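Local atomic coordinates of probable outer membrane protein (Pseudomonas aeruginosa, PDB entry 3DWO), a protein that probably carries long-chain fatty acids and other hydrophobic compounds across the bacterial outer membrane, as a channel of the FadL family. Residues T8-W13 with V434-A439; L47-A52 with G94-T99; Q116-G121 with K140-G145. All coordinates share one frame; numbering follows the deposited sequence.

Interaction 1. Residues T8-W13 with V434-A439; sequences TNTAGW and VFSLSA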
loop_
_atom_site.group_PDB
_atom_site.type_symbol
_atom_site.label_atom_id
_atom_site.label_comp_id
_atom_site.label_asym_id
_atom_site.label_seq_id
_atom_site.Cartn_x
_atom_site.Cartn_y
_atom_site.Cartn_z
ATOM N N THR A 8 -12.793 0.560 -2.353
ATOM C CA THR A 8 -14.245 0.396 -2.244
ATOM C C THR A 8 -14.905 1.594 -1.574
ATOM O O THR A 8 -14.259 2.601 -1.290
ATOM C CB THR A 8 -14.589 -0.855 -1.395
ATOM O OG1 THR A 8 -13.654 -1.899 -1.689
ATOM C CG2 THR A 8 -15.982 -1.355 -1.709
ATOM N N ASN A 9 -16.203 1.474 -1.328
ATOM C CA ASN A 9 -16.959 2.521 -0.659
ATOM C C ASN A 9 -17.287 2.018 0.745
ATOM O O ASN A 9 -16.901 0.901 1.123
ATOM C CB ASN A 9 -18.245 2.828 -1.425
ATOM C CG ASN A 9 -18.999 1.577 -1.817
ATOM O OD1 ASN A 9 -19.056 0.605 -1.058
ATOM N ND2 ASN A 9 -19.589 1.594 -3.003
ATOM N N THR A 10 -18.005 2.833 1.514
ATOM C CA THR A 10 -18.350 2.471 2.882
ATOM C C THR A 10 -19.141 1.175 2.988
ATOM O O THR A 10 -18.920 0.390 3.912
ATOM C CB THR A 10 -19.139 3.587 3.560
ATOM O OG1 THR A 10 -20.410 3.732 2.915
ATOM C CG2 THR A 10 -18.384 4.886 3.455
ATOM N N ALA A 11 -20.065 0.952 2.058
ATOM C CA ALA A 11 -20.859 -0.272 2.068
ATOM C C ALA A 11 -19.892 -1.447 1.961
ATOM O O ALA A 11 -20.001 -2.415 2.702
ATOM C CB ALA A 11 -21.836 -0.281 0.895
ATOM N N GLY A 12 -18.939 -1.348 1.039
ATOM C CA GLY A 12 -17.954 -2.408 0.876
ATOM C C GLY A 12 -17.181 -2.650 2.165
ATOM O O GLY A 12 -17.003 -3.798 2.586
ATOM N N TRP A 13 -16.723 -1.573 2.801
ATOM C CA TRP A 13 -15.984 -1.705 4.051
ATOM C C TRP A 13 -16.830 -2.395 5.107
ATOM O O TRP A 13 -16.314 -3.168 5.915
ATOM C CB TRP A 13 -15.538 -0.336 4.579
ATOM C CG TRP A 13 -14.220 0.117 4.023
ATOM C CD1 TRP A 13 -14.017 1.052 3.051
ATOM C CD2 TRP A 13 -12.924 -0.389 4.371
ATOM N NE1 TRP A 13 -12.678 1.160 2.768
ATOM C CE2 TRP A 13 -11.983 0.286 3.561
ATOM C CE3 TRP A 13 -12.468 -1.348 5.287
ATOM C CZ2 TRP A 13 -10.609 0.032 3.637
ATOM C CZ3 TRP A 13 -11.099 -1.600 5.363
ATOM C CH2 TRP A 13 -10.187 -0.911 4.541
ATOM N N VAL A 434 -10.451 1.076 10.643
ATOM C CA VAL A 434 -10.938 2.057 9.687
ATOM C C VAL A 434 -12.368 2.491 9.998
ATOM O O VAL A 434 -13.221 1.674 10.349
ATOM C CB VAL A 434 -10.895 1.486 8.242
ATOM C CG1 VAL A 434 -11.314 2.559 7.236
ATOM C CG2 VAL A 434 -9.493 0.963 7.919
ATOM N N PHE A 435 -12.612 3.791 9.888
ATOM C CA PHE A 435 -13.934 4.358 10.103
ATOM C C PHE A 435 -14.308 4.865 8.718
ATOM O O PHE A 435 -13.532 5.580 8.088
ATOM C CB PHE A 435 -13.870 5.512 11.100
ATOM C CG PHE A 435 -13.269 5.129 12.421
ATOM C CD1 PHE A 435 -11.891 4.973 12.553
ATOM C CD2 PHE A 435 -14.083 4.879 13.521
ATOM C CE1 PHE A 435 -11.333 4.569 13.758
ATOM C CE2 PHE A 435 -13.535 4.474 14.733
ATOM C CZ PHE A 435 -12.155 4.317 14.854
ATOM N N SER A 436 -15.488 4.486 8.239
ATOM C CA SER A 436 -15.919 4.872 6.901
ATOM C C SER A 436 -17.295 5.532 6.891
ATOM O O SER A 436 -18.180 5.160 7.661
ATOM C CB SER A 436 -15.927 3.626 6.009
ATOM O OG SER A 436 -16.050 3.962 4.638
ATOM N N LEU A 437 -17.468 6.508 6.008
ATOM C CA LEU A 437 -18.730 7.228 5.892
ATOM C C LEU A 437 -18.913 7.674 4.442
ATOM O O LEU A 437 -17.986 8.206 3.838
ATOM C CB LEU A 437 -18.706 8.448 6.812
ATOM C CG LEU A 437 -20.035 8.936 7.389
ATOM C CD1 LEU A 437 -20.572 7.916 8.393
ATOM C CD2 LEU A 437 -19.819 10.279 8.076
ATOM N N SER A 438 -20.096 7.444 3.878
ATOM C CA SER A 438 -20.353 7.838 2.494
ATOM C C SER A 438 -21.748 8.396 2.261
ATOM O O SER A 438 -22.674 8.143 3.027
ATOM C CB SER A 438 -20.159 6.651 1.550
ATOM O OG SER A 438 -21.214 5.718 1.703
ATOM N N ALA A 439 -21.884 9.153 1.181
ATOM C CA ALA A 439 -23.156 9.743 0.796
ATOM C C ALA A 439 -23.381 9.346 -0.649
ATOM O O ALA A 439 -22.544 9.615 -1.509
ATOM C CB ALA A 439 -23.100 11.257 0.925
#
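The indole of W13 lies under V434, whose CG1 stands over one face, 4.2 Å from the centroid of the six-membered ring and only 4° off its normal, a CH-pi contact. V434 CG2 meets the rim of the same ring at W13 CH2, 3.9 Å away, while S436 OG approaches CD1 obliquely. The branched valine suits this spot: CG1, anti to the backbone N (chi1 -176°), rides over the ring and leaves CG2 to reach its far carbons. The second flat group, the amide of N9, sits at the N-cap of helix 10-14. N9 OD1 takes the G12 N-H at 2.9 Å, nearly along the C=O axis, and its ND2 is held by D26 and Q46. Beside this capped turn runs strand 423-441, where T10 OG1 and S438 OG form a very short hydrogen bond of 2.5 Å, donor undecided. Serines are small enough to let the helix come close to the wall. The S436 hydroxyl is bonded to N50 OD1 on the next strand. The N-terminal hatch helix therefore meets the barrel wall through apolar contact at one end and hydroxyl bonding at the other, a buried seam without a charged pair.

Interaction 2. Residues L47-A52 with G94-T99; sequences LTVNYA and GAWLPT. With C8E ((hydroxyethyloxy)tri(ethyloxy)octane), chain E.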
loop_
_atom_site.group_PDB
_atom_site.type_symbol
_atom_site.label_atom_id
_atom_site.label_comp_id
_atom_site.label_asym_id
_atom_site.label_seq_id
_atom_site.Cartn_x
_atom_site.Cartn_y
_atom_site.Cartn_z
ATOM N N LEU A 47 -19.725 9.622 -2.764
ATOM C CA LEU A 47 -18.487 10.079 -2.157
ATOM C C LEU A 47 -18.250 9.334 -0.852
ATOM O O LEU A 47 -19.141 9.235 -0.008
ATOM C CB LEU A 47 -18.531 11.579 -1.872
ATOM C CG LEU A 47 -17.342 12.066 -1.030
ATOM C CD1 LEU A 47 -16.032 11.805 -1.770
ATOM C CD2 LEU A 47 -17.496 13.549 -0.729
ATOM N N THR A 48 -17.040 8.814 -0.694
ATOM C CA THR A 48 -16.671 8.082 0.505
ATOM C C THR A 48 -15.449 8.726 1.144
ATOM O O THR A 48 -14.547 9.196 0.454
ATOM C CB THR A 48 -16.329 6.606 0.185
ATOM O OG1 THR A 48 -17.515 5.915 -0.237
ATOM C CG2 THR A 48 -15.748 5.910 1.416
ATOM N N VAL A 49 -15.436 8.758 2.471
ATOM C CA VAL A 49 -14.313 9.307 3.203
ATOM C C VAL A 49 -13.986 8.363 4.356
ATOM O O VAL A 49 -14.806 8.144 5.251
ATOM C CB VAL A 49 -14.625 10.708 3.740
ATOM C CG1 VAL A 49 -15.924 10.691 4.517
ATOM C CG2 VAL A 49 -13.489 11.181 4.615
ATOM N N ASN A 50 -12.788 7.789 4.315
ATOM C CA ASN A 50 -12.347 6.859 5.349
ATOM C C ASN A 50 -11.228 7.464 6.162
ATOM O O ASN A 50 -10.492 8.330 5.688
ATOM C CB ASN A 50 -11.775 5.574 4.740
ATOM C CG ASN A 50 -12.675 4.954 3.711
ATOM O OD1 ASN A 50 -13.742 4.441 4.034
ATOM N ND2 ASN A 50 -12.244 4.987 2.454
ATOM N N TYR A 51 -11.099 6.992 7.392
ATOM C CA TYR A 51 -10.011 7.418 8.241
ATOM C C TYR A 51 -9.392 6.127 8.739
ATOM O O TYR A 51 -10.043 5.337 9.429
ATOM C CB TYR A 51 -10.486 8.263 9.418
ATOM C CG TYR A 51 -9.324 8.765 10.236
ATOM C CD1 TYR A 51 -8.879 8.068 11.360
ATOM C CD2 TYR A 51 -8.627 9.907 9.849
ATOM C CE1 TYR A 51 -7.766 8.500 12.078
ATOM C CE2 TYR A 51 -7.512 10.348 10.558
ATOM C CZ TYR A 51 -7.087 9.643 11.671
ATOM O OH TYR A 51 -5.986 10.085 12.376
ATOM N N ALA A 52 -8.141 5.906 8.362
ATOM C CA ALA A 52 -7.436 4.701 8.753
ATOM C C ALA A 52 -6.464 4.995 9.873
ATOM O O ALA A 52 -5.622 5.889 9.768
ATOM C CB ALA A 52 -6.705 4.118 7.567
ATOM N N GLY A 94 -2.359 8.056 11.108
ATOM C CA GLY A 94 -3.788 8.225 10.970
ATOM C C GLY A 94 -3.861 8.956 9.643
ATOM O O GLY A 94 -3.095 9.899 9.428
ATOM N N ALA A 95 -4.736 8.531 8.739
ATOM C CA ALA A 95 -4.841 9.195 7.444
ATOM C C ALA A 95 -6.254 9.204 6.882
ATOM O O ALA A 95 -7.065 8.332 7.185
ATOM C CB ALA A 95 -3.897 8.533 6.448
ATOM N N TRP A 96 -6.543 10.207 6.062
ATOM C CA TRP A 96 -7.846 10.313 5.427
ATOM C C TRP A 96 -7.721 9.779 4.009
ATOM O O TRP A 96 -6.731 10.042 3.333
ATOM C CB TRP A 96 -8.311 11.770 5.372
ATOM C CG TRP A 96 -8.576 12.361 6.710
ATOM C CD1 TRP A 96 -7.701 13.056 7.488
ATOM C CD2 TRP A 96 -9.787 12.254 7.461
ATOM N NE1 TRP A 96 -8.292 13.389 8.685
ATOM C CE2 TRP A 96 -9.574 12.907 8.693
ATOM C CE3 TRP A 96 -11.036 11.665 7.212
ATOM C CZ2 TRP A 96 -10.565 12.989 9.679
ATOM C CZ3 TRP A 96 -12.022 11.745 8.191
ATOM C CH2 TRP A 96 -11.778 12.403 9.410
ATOM N N LEU A 97 -8.717 9.019 3.567
ATOM C CA LEU A 97 -8.709 8.467 2.221
ATOM C C LEU A 97 -10.058 8.632 1.554
ATOM O O LEU A 97 -11.014 7.913 1.859
ATOM C CB LEU A 97 -8.342 6.986 2.224
ATOM C CG LEU A 97 -6.876 6.641 2.458
ATOM C CD1 LEU A 97 -6.565 6.686 3.943
ATOM C CD2 LEU A 97 -6.604 5.257 1.890
ATOM N N PRO A 98 -10.149 9.591 0.625
ATOM C CA PRO A 98 -11.378 9.877 -0.109
ATOM C C PRO A 98 -11.512 8.915 -1.278
ATOM O O PRO A 98 -10.523 8.354 -1.747
ATOM C CB PRO A 98 -11.157 11.306 -0.575
ATOM C CG PRO A 98 -9.698 11.276 -0.943
ATOM C CD PRO A 98 -9.076 10.522 0.230
ATOM N N THR A 99 -12.741 8.729 -1.738
ATOM C CA THR A 99 -13.017 7.861 -2.868
ATOM C C THR A 99 -14.319 8.343 -3.502
ATOM O O THR A 99 -15.288 8.644 -2.802
ATOM C CB THR A 99 -13.143 6.393 -2.426
ATOM O OG1 THR A 99 -11.854 5.903 -2.030
ATOM C CG2 THR A 99 -13.673 5.536 -3.559
HETATM C C1 C8E E . -0.983 8.619 3.155
HETATM C C2 C8E E . -0.734 7.279 3.668
HETATM C C3 C8E E . -1.396 6.214 2.921
HETATM C C4 C8E E . -2.619 5.878 3.627
HETATM C C5 C8E E . -2.741 4.408 3.697
HETATM C C6 C8E E . -4.113 4.040 3.967
HETATM C C7 C8E E . -3.944 2.629 4.243
HETATM C C8 C8E E . -4.757 2.295 5.419
HETATM O O9 C8E E . -5.234 1.022 5.795
HETATM C C10 C8E E . -6.093 0.309 4.930
HETATM C C11 C8E E . -6.372 -0.973 5.651
HETATM O O12 C8E E . -5.147 -1.669 5.959
HETATM C C13 C8E E . -5.268 -2.733 6.944
HETATM C C14 C8E E . -4.161 -3.190 7.946
HETATM O O15 C8E E . -3.327 -2.431 8.867
HETATM C C16 C8E E . -2.100 -2.018 8.232
HETATM C C17 C8E E . -0.940 -3.016 8.373
HETATM O O18 C8E E . 0.195 -2.788 9.231
HETATM C C19 C8E E . 1.278 -2.097 8.545
HETATM C C20 C8E E . 2.674 -2.753 8.243
HETATM O O21 C8E E . 2.959 -3.166 6.903
HETATM O O HOH W 1 -17.593 6.183 -2.920
HETATM O O HOH W 2 -12.185 3.761 -0.296
#
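Y51 lies against W96 in a non-hydrogen-bonded antiparallel pair. Y51 CB sits over the six-membered ring of W96, 4.2 Å from its centroid. Swinging the ring opposite the Y51 amide nitrogen (chi1 -176°) lays it across to W96 on the neighbouring strand, with CG passing A95 O. Y51 CD2 then presses on the indole face, 3.4 Å from W96 CE2, and Y51 CE2 follows near W96 NE1. This is an edge-to-face pair, with the planes at 64°. CZ and OH end over G94, Y51 OH being 3.2 Å from G94 CA; a residue without a side chain leaves room for the phenol. Beside them V49 CG2 touches W96 CE3 at 3.6 Å. The other side of the sheet, with T48, N50, A52, L97 and T99, looks into the barrel. There N50 ND2 makes a weak bond to L97 O, while N50 OD1 is taken by S436 OG. Water links N50 ND2, weakly, to T99 OG1. A52 CB and L97 CD2 touch the alkyl chain of a bound detergent, L97 CD2 lying 3.5 Å from its C6. Backbone bonds such as N50 N to L97 O (3.0 Å) join two chemistries back to back: aromatic outside, polar beside greasy inside.

Interaction 3. Residues Q116-G121 with K140-G145; sequences QVVPMG and KIETIG. With C8E ((hydroxyethyloxy)tri(ethyloxy)octane), chain E; C8E ((hydroxyethyloxy)tri(ethyloxy)octane), chain D.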
loop_
_atom_site.group_PDB
_atom_site.type_symbol
_atom_site.label_atom_id
_atom_site.label_comp_id
_atom_site.label_asym_id
_atom_site.label_seq_id
_atom_site.Cartn_x
_atom_site.Cartn_y
_atom_site.Cartn_z
ATOM N N GLN A 116 -12.501 8.293 -8.468
ATOM C CA GLN A 116 -11.268 8.772 -7.872
ATOM C C GLN A 116 -10.967 7.690 -6.851
ATOM O O GLN A 116 -11.783 7.423 -5.967
ATOM C CB GLN A 116 -11.478 10.122 -7.190
ATOM C CG GLN A 116 -10.330 10.542 -6.298
ATOM C CD GLN A 116 -10.487 10.020 -4.887
ATOM O OE1 GLN A 116 -11.460 10.341 -4.208
ATOM N NE2 GLN A 116 -9.532 9.214 -4.438
ATOM N N VAL A 117 -9.802 7.066 -6.990
ATOM C CA VAL A 117 -9.399 5.965 -6.124
ATOM C C VAL A 117 -7.993 6.114 -5.525
ATOM O O VAL A 117 -7.201 6.950 -5.964
ATOM C CB VAL A 117 -9.493 4.637 -6.928
ATOM C CG1 VAL A 117 -8.707 3.542 -6.253
ATOM C CG2 VAL A 117 -10.953 4.219 -7.057
ATOM N N VAL A 118 -7.707 5.303 -4.507
ATOM C CA VAL A 118 -6.411 5.293 -3.832
ATOM C C VAL A 118 -5.937 3.834 -3.792
ATOM O O VAL A 118 -6.120 3.139 -2.793
ATOM C CB VAL A 118 -6.532 5.832 -2.387
ATOM C CG1 VAL A 118 -5.147 5.972 -1.763
ATOM C CG2 VAL A 118 -7.249 7.185 -2.388
ATOM N N PRO A 119 -5.320 3.356 -4.885
ATOM C CA PRO A 119 -4.824 1.979 -4.998
ATOM C C PRO A 119 -3.687 1.600 -4.055
ATOM O O PRO A 119 -3.603 0.456 -3.597
ATOM C CB PRO A 119 -4.369 1.887 -6.460
ATOM C CG PRO A 119 -5.119 2.987 -7.152
ATOM C CD PRO A 119 -5.082 4.091 -6.139
ATOM N N MET A 120 -2.808 2.559 -3.782
ATOM C CA MET A 120 -1.647 2.302 -2.946
ATOM C C MET A 120 -1.462 3.316 -1.832
ATOM O O MET A 120 -1.713 4.513 -2.005
ATOM C CB MET A 120 -0.399 2.271 -3.831
ATOM C CG MET A 120 0.441 1.020 -3.671
ATOM S SD MET A 120 1.169 0.466 -5.228
ATOM C CE MET A 120 2.233 1.905 -5.617
ATOM N N GLY A 121 -1.010 2.825 -0.685
ATOM C CA GLY A 121 -0.792 3.699 0.447
ATOM C C GLY A 121 -0.234 2.996 1.667
ATOM O O GLY A 121 -0.750 1.961 2.089
ATOM N N LYS A 140 6.947 6.590 3.089
ATOM C CA LYS A 140 5.653 7.135 2.727
ATOM C C LYS A 140 5.357 6.851 1.257
ATOM O O LYS A 140 6.147 7.192 0.372
ATOM C CB LYS A 140 5.638 8.641 3.006
ATOM C CG LYS A 140 4.504 9.402 2.343
ATOM C CD LYS A 140 3.143 8.810 2.664
ATOM C CE LYS A 140 2.041 9.581 1.956
ATOM N NZ LYS A 140 2.010 11.019 2.364
ATOM N N ILE A 141 4.219 6.212 1.006
ATOM C CA ILE A 141 3.805 5.866 -0.349
ATOM C C ILE A 141 2.308 6.102 -0.501
ATOM O O ILE A 141 1.523 5.678 0.338
ATOM C CB ILE A 141 4.022 4.359 -0.672
ATOM C CG1 ILE A 141 5.396 3.894 -0.203
ATOM C CG2 ILE A 141 3.867 4.119 -2.162
ATOM C CD1 ILE A 141 5.474 3.647 1.289
ATOM N N GLU A 142 1.916 6.788 -1.564
ATOM C CA GLU A 142 0.505 6.993 -1.824
ATOM C C GLU A 142 0.282 7.103 -3.317
ATOM O O GLU A 142 1.033 7.781 -4.020
ATOM C CB GLU A 142 -0.056 8.237 -1.126
ATOM C CG GLU A 142 -1.527 8.473 -1.518
ATOM C CD GLU A 142 -2.330 9.276 -0.496
ATOM O OE1 GLU A 142 -1.720 10.026 0.292
ATOM O OE2 GLU A 142 -3.578 9.165 -0.491
ATOM N N THR A 143 -0.746 6.404 -3.789
ATOM C CA THR A 143 -1.114 6.403 -5.195
ATOM C C THR A 143 -2.580 6.792 -5.296
ATOM O O THR A 143 -3.436 6.182 -4.662
ATOM C CB THR A 143 -0.940 4.997 -5.830
ATOM O OG1 THR A 143 0.453 4.654 -5.867
ATOM C CG2 THR A 143 -1.517 4.966 -7.241
ATOM N N ILE A 144 -2.864 7.828 -6.078
ATOM C CA ILE A 144 -4.233 8.263 -6.270
ATOM C C ILE A 144 -4.504 8.201 -7.760
ATOM O O ILE A 144 -3.677 8.629 -8.560
ATOM C CB ILE A 144 -4.444 9.700 -5.768
ATOM C CG1 ILE A 144 -4.165 9.769 -4.267
ATOM C CG2 ILE A 144 -5.875 10.142 -6.040
ATOM C CD1 ILE A 144 -4.356 11.151 -3.678
ATOM N N GLY A 145 -5.656 7.660 -8.136
ATOM C CA GLY A 145 -5.973 7.565 -9.546
ATOM C C GLY A 145 -7.343 8.080 -9.941
ATOM O O GLY A 145 -8.295 8.037 -9.153
HETATM C C1 C8E E . -0.983 8.619 3.155
HETATM C C2 C8E E . -0.734 7.279 3.668
HETATM C C3 C8E E . -1.396 6.214 2.921
HETATM C C4 C8E E . -2.619 5.878 3.627
HETATM C C5 C8E E . -2.741 4.408 3.697
HETATM C C6 C8E E . -4.113 4.040 3.967
HETATM C C7 C8E E . -3.944 2.629 4.243
HETATM C C8 C8E E . -4.757 2.295 5.419
HETATM O O9 C8E E . -5.234 1.022 5.795
HETATM C C10 C8E E . -6.093 0.309 4.930
HETATM C C11 C8E E . -6.372 -0.973 5.651
HETATM O O12 C8E E . -5.147 -1.669 5.959
HETATM C C13 C8E E . -5.268 -2.733 6.944
HETATM C C14 C8E E . -4.161 -3.190 7.946
HETATM O O15 C8E E . -3.327 -2.431 8.867
HETATM C C16 C8E E . -2.100 -2.018 8.232
HETATM C C17 C8E E . -0.940 -3.016 8.373
HETATM O O18 C8E E . 0.195 -2.788 9.231
HETATM C C19 C8E E . 1.278 -2.097 8.545
HETATM C C20 C8E E . 2.674 -2.753 8.243
HETATM O O21 C8E E . 2.959 -3.166 6.903
HETATM C C1 C8E D . 8.756 -5.397 3.186
HETATM C C2 C8E D . 9.221 -4.044 2.902
HETATM C C3 C8E D . 9.026 -3.590 1.531
HETATM C C4 C8E D . 9.455 -2.204 1.475
HETATM C C5 C8E D . 8.834 -1.557 0.293
HETATM C C6 C8E D . 8.847 -0.114 0.446
HETATM C C7 C8E D . 8.733 0.287 -0.946
HETATM C C8 C8E D . 7.840 1.467 -1.041
HETATM O O9 C8E D . 8.102 2.683 -1.726
HETATM C C10 C8E D . 9.218 3.460 -1.337
HETATM C C11 C8E D . 9.219 4.651 -2.244
HETATM O O12 C8E D . 10.104 4.439 -3.357
HETATM C C13 C8E D . 11.291 5.289 -3.399
HETATM C C14 C8E D . 12.639 5.030 -2.654
HETATM O O15 C8E D . 14.020 5.012 -3.125
HETATM C C16 C8E D . 14.433 3.697 -3.549
HETATM C C17 C8E D . 15.069 2.833 -2.443
HETATM O O18 C8E D . 15.562 3.372 -1.199
HETATM C C19 C8E D . 16.963 3.755 -1.251
HETATM C C20 C8E D . 18.048 3.186 -0.263
HETATM O O21 C8E D . 18.359 3.922 0.930
#
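The third strand of a FadL barrel carries a kink linked with a lateral opening in the channel wall, and V118-P119-M120 against T143-I144 is consistent with that kink. V117 pairs regularly with G145: V117 N donates to G145 O and G145 N to V117 O, both at 2.8 Å. Further on, G121 lies opposite E142 in a non-hydrogen-bonded pair. Four steps on one strand thus face three on the other, and the extra residue makes a beta bulge at P119. Proline suits the place because its nitrogen has no hydrogen to offer T143 O; P119 CD sits 3.0 Å from T143 O instead. The backbone of P119 and G121 bonds to V5 and F3 of the N-terminal segment. T143 N also donates to M120 O at 2.8 Å.

Packing at the bulge is tight. M120 CB is 3.4 Å from T143 CB, and the methionine leaves the backbone at an unstaggered chi1 of -127°, bending further along to bring CE close to T143 OG1. That hydroxyl is bonded to T169 OG1. CG2 of T143, anti to its own amide nitrogen, faces the proline ring instead. Q116 NE2 passes I144 CG2 but is bonded to P98 O on the preceding strand.

A detergent molecule lies just beyond the bulge, beside G121. Having no side chain, G121 lets the alkyl tail pass with C5 3.5 Å from G121 C, consistent with room for an alkyl chain near the kink. The tail's end, C1, finishes among charged side chains, at K140 CE and E142 OE1. E142 turns its other oxygen, OE2, to within 3.8 Å of V118 CG1. A second detergent approaches I141, its ether O9 lying 3.3 Å from I141 CG1.

Overall arrangement
All three contacts belong to the antiparallel barrel wall or to the N-terminal segment within it. Interactions 1 and 2 have centres about 8 Å apart and meet where strand 423-441 pairs with strand 44-63, the last and first strands closing the barrel. Interactions 2 and 3 are about 11 Å apart, centre to centre. They adjoin across neighbouring strands 93-105 and 110-125. The centres of interactions 1 and 3 are about 16 Å apart, and the two do not touch. Along the chain, interaction 2 precedes interaction 3, and the ends joined by interaction 1 enclose both. One detergent molecule touches interactions 2 and 3, bridging the regular wall and the kinked strand, consistent with a lateral route for hydrophobic molecules beside the N-terminal hatch.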